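Local coordinates for protein endoglucanase (Fervidobacterium pennivorans DSM 9078, PDB 6KDD) that probably hydrolyses beta-glucosidic linkages, as a family 5 glycoside hydrolase of the cellulase type, at residues D177-A182 with V187-L192. Numbering follows the deposited sequence.
Sequences DAPNWA and VRSLKL
L190 brings both of its methyls against the chain that leaves strand 174-177. CD1 of L190 lies 3.9 Å from CD of P179. The same methyl is 3.8 Å from the carbonyl O of D177, while CD2 lies more loosely by CA of A178. CG of L190 stands anti to the backbone N (chi1 -159°), which turns the isobutyl group toward A178 and P179, where it runs oblique to the proline side chain and meets it at CD. One ring atom further along, CG of P179 meets the hydroxyl OG of S189 at 3.6 Å, a van der Waals contact of a ring carbon; OG itself makes a weak hydrogen bond to A186 O. The methyl of A178 faces the backbone of V187, with CB 4.0 Å from V187 N. A type I beta turn, closed by L190 N to V187 O at 3.1 Å, sets V187, S189 and L190 close together. Around it, helix 151-168 lends W154, whose indole NE1 binds D177 O, and N155, whose OD1 accepts from K191 N and whose ND2 donates to S189 O. D177 OD2 accepts from E144 N. The contact lays the loop after the fifth strand against that strand's C-terminal end, in the closed eight-stranded parallel TIM barrel of this family.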
ATOM      1  N   ASP A 177      -2.223   4.895   7.378  1.00 25.14           N
ATOM      2  CA  ASP A 177      -1.256   3.842   7.633  1.00 25.59           C
ATOM      3  C   ASP A 177      -0.860   3.919   9.117  1.00 24.48           C
ATOM      4  O   ASP A 177      -0.745   5.004   9.649  1.00 25.78           O
ATOM      5  CB  ASP A 177       0.028   4.091   6.834  1.00 23.90           C
ATOM      6  CG  ASP A 177      -0.045   3.685   5.352  1.00 27.04           C
ATOM      7  OD1 ASP A 177      -1.123   3.855   4.716  1.00 26.12           O
ATOM      8  OD2 ASP A 177       0.969   3.223   4.837  1.00 24.59           O
ATOM      9  N   ALA A 178      -0.584   2.772   9.731  1.00 27.73           N
ATOM     10  CA  ALA A 178       0.175   2.724  10.977  1.00 27.77           C
ATOM     11  C   ALA A 178       1.567   3.334  10.803  1.00 28.14           C
ATOM     12  O   ALA A 178       2.127   3.322   9.710  1.00 27.61           O
ATOM     13  CB  ALA A 178       0.180   1.317  11.535  1.00 24.16           C
ATOM     14  N   PRO A 179       2.184   3.940  11.866  1.00 29.02           N
ATOM     15  CA  PRO A 179       3.548   4.465  11.765  1.00 26.25           C
ATOM     16  C   PRO A 179       4.549   3.301  11.917  1.00 24.94           C
ATOM     17  O   PRO A 179       4.145   2.134  11.839  1.00 26.81           O
ATOM     18  CB  PRO A 179       3.578   5.464  12.941  1.00 28.10           C
ATOM     19  CG  PRO A 179       2.695   4.818  13.967  1.00 30.14           C
ATOM     20  CD  PRO A 179       1.561   4.191  13.187  1.00 30.41           C
ATOM     21  N   ASN A 180       5.836   3.614  12.051  1.00 25.59           N
ATOM     22  CA  ASN A 180       6.906   2.606  12.153  1.00 29.34           C
ATOM     23  C   ASN A 180       6.872   1.648  10.958  1.00 26.93           C
ATOM     24  O   ASN A 180       6.885   0.422  11.127  1.00 26.10           O
ATOM     25  CB  ASN A 180       6.914   1.865  13.492  1.00 29.60           C
ATOM     26  CG  ASN A 180       8.058   0.871  13.672  1.00 34.41           C
ATOM     27  OD1 ASN A 180       7.894  -0.188  14.291  1.00 39.41           O
ATOM     28  ND2 ASN A 180       9.242   1.201  13.178  1.00 31.34           N
ATOM     29  N   TRP A 181       6.885   2.229   9.747  1.00 25.15           N
ATOM     30  CA  TRP A 181       6.862   1.504   8.471  1.00 23.34           C
ATOM     31  C   TRP A 181       5.571   0.708   8.312  1.00 26.19           C
ATOM     32  O   TRP A 181       5.602  -0.318   7.638  1.00 28.67           O
ATOM     33  CB  TRP A 181       8.061   0.556   8.301  1.00 23.16           C
ATOM     34  CG  TRP A 181       9.407   1.178   8.493  1.00 24.28           C
ATOM     35  CD1 TRP A 181      10.200   1.011   9.591  1.00 24.67           C
ATOM     36  CD2 TRP A 181      10.135   2.040   7.598  1.00 26.00           C
ATOM     37  NE1 TRP A 181      11.367   1.705   9.444  1.00 26.30           N
ATOM     38  CE2 TRP A 181      11.342   2.379   8.247  1.00 26.28           C
ATOM     39  CE3 TRP A 181       9.873   2.621   6.356  1.00 23.87           C
ATOM     40  CZ2 TRP A 181      12.321   3.166   7.647  1.00 24.74           C
ATOM     41  CZ3 TRP A 181      10.822   3.431   5.777  1.00 26.43           C
ATOM     42  CH2 TRP A 181      12.030   3.703   6.413  1.00 28.92           C
ATOM     43  N   ALA A 182       4.465   1.155   8.930  1.00 23.62           N
ATOM     44  CA  ALA A 182       3.203   0.411   9.005  1.00 27.37           C
ATOM     45  C   ALA A 182       3.360  -1.024   9.534  1.00 24.76           C
ATOM     46  O   ALA A 182       2.692  -1.938   9.069  1.00 23.15           O
ATOM     47  CB  ALA A 182       2.449   0.439   7.664  1.00 23.79           C
ATOM     48  N   VAL A 187      -0.103  -0.389  15.127  1.00 34.81           N
ATOM     49  CA  VAL A 187      -1.530  -0.135  15.039  1.00 34.23           C
ATOM     50  C   VAL A 187      -2.032   0.462  16.358  1.00 40.77           C
ATOM     51  O   VAL A 187      -2.735   1.480  16.349  1.00 34.67           O
ATOM     52  CB  VAL A 187      -2.201  -1.431  14.543  1.00 37.85           C
ATOM     53  CG1 VAL A 187      -3.073  -2.277  15.474  1.00 32.40           C
ATOM     54  CG2 VAL A 187      -2.537  -1.459  13.053  1.00 30.78           C
ATOM     55  N   ARG A 188      -1.550  -0.090  17.484  1.00 41.84           N
ATOM     56  CA  ARG A 188      -1.937   0.362  18.816  1.00 42.57           C
ATOM     57  C   ARG A 188      -1.424   1.775  19.092  1.00 40.29           C
ATOM     58  O   ARG A 188      -1.989   2.481  19.927  1.00 41.29           O
ATOM     59  CB  ARG A 188      -1.449  -0.605  19.901  1.00 51.18           C
ATOM     60  CG  ARG A 188      -2.075  -1.988  19.831  1.00 55.74           C
ATOM     61  CD  ARG A 188      -2.759  -2.426  21.113  1.00 64.08           C
ATOM     62  NE  ARG A 188      -3.409  -3.673  20.747  1.00 73.24           N
ATOM     63  CZ  ARG A 188      -3.195  -4.855  21.312  1.00 83.51           C
ATOM     64  NH1 ARG A 188      -2.362  -4.968  22.336  1.00 90.79           N
ATOM     65  NH2 ARG A 188      -3.835  -5.916  20.852  1.00 84.77           N
ATOM     66  N   SER A 189      -0.394   2.236  18.371  1.00 33.59           N
ATOM     67  CA  SER A 189       0.102   3.575  18.659  1.00 35.38           C
ATOM     68  C   SER A 189      -0.540   4.663  17.777  1.00 41.25           C
ATOM     69  O   SER A 189      -0.130   5.832  17.765  1.00 41.35           O
ATOM     70  CB  SER A 189       1.605   3.603  18.711  1.00 41.65           C
ATOM     71  OG  SER A 189       2.140   4.046  17.489  1.00 57.80           O
ATOM     72  N   LEU A 190      -1.627   4.311  17.089  1.00 39.51           N
ATOM     73  CA  LEU A 190      -2.297   5.254  16.201  1.00 44.66           C
ATOM     74  C   LEU A 190      -3.454   5.919  16.953  1.00 43.97           C
ATOM     75  O   LEU A 190      -4.277   5.232  17.541  1.00 49.00           O
ATOM     76  CB  LEU A 190      -2.793   4.402  15.028  1.00 41.08           C
ATOM     77  CG  LEU A 190      -3.101   5.062  13.692  1.00 42.40           C
ATOM     78  CD1 LEU A 190      -1.951   5.884  13.142  1.00 35.93           C
ATOM     79  CD2 LEU A 190      -3.536   3.975  12.718  1.00 39.77           C
ATOM     80  N   LYS A 191      -3.513   7.255  16.945  1.00 40.64           N
ATOM     81  CA  LYS A 191      -4.675   7.974  17.457  1.00 46.41           C
ATOM     82  C   LYS A 191      -5.706   8.248  16.355  1.00 41.75           C
ATOM     83  O   LYS A 191      -5.503   9.108  15.511  1.00 39.13           O
ATOM     84  CB  LYS A 191      -4.226   9.280  18.119  1.00 53.53           C
ATOM     85  CG  LYS A 191      -5.223   9.862  19.114  1.00 64.04           C
ATOM     86  CD  LYS A 191      -4.793  11.187  19.712  1.00 72.22           C
ATOM     87  CE  LYS A 191      -3.479  11.108  20.464  1.00 79.11           C
ATOM     88  NZ  LYS A 191      -2.708  12.370  20.344  1.00 76.48           N
ATOM     89  N   LEU A 192      -6.838   7.536  16.387  1.00 41.65           N
ATOM     90  CA  LEU A 192      -7.870   7.647  15.365  1.00 40.70           C
ATOM     91  C   LEU A 192      -8.699   8.918  15.551  1.00 47.27           C
ATOM     92  O   LEU A 192      -9.099   9.249  16.659  1.00 51.37           O
ATOM     93  CB  LEU A 192      -8.783   6.416  15.425  1.00 39.77           C
ATOM     94  CG  LEU A 192      -8.125   5.090  15.045  1.00 42.21           C
ATOM     95  CD1 LEU A 192      -9.092   3.931  15.249  1.00 43.11           C
ATOM     96  CD2 LEU A 192      -7.633   5.114  13.607  1.00 41.43           C
TER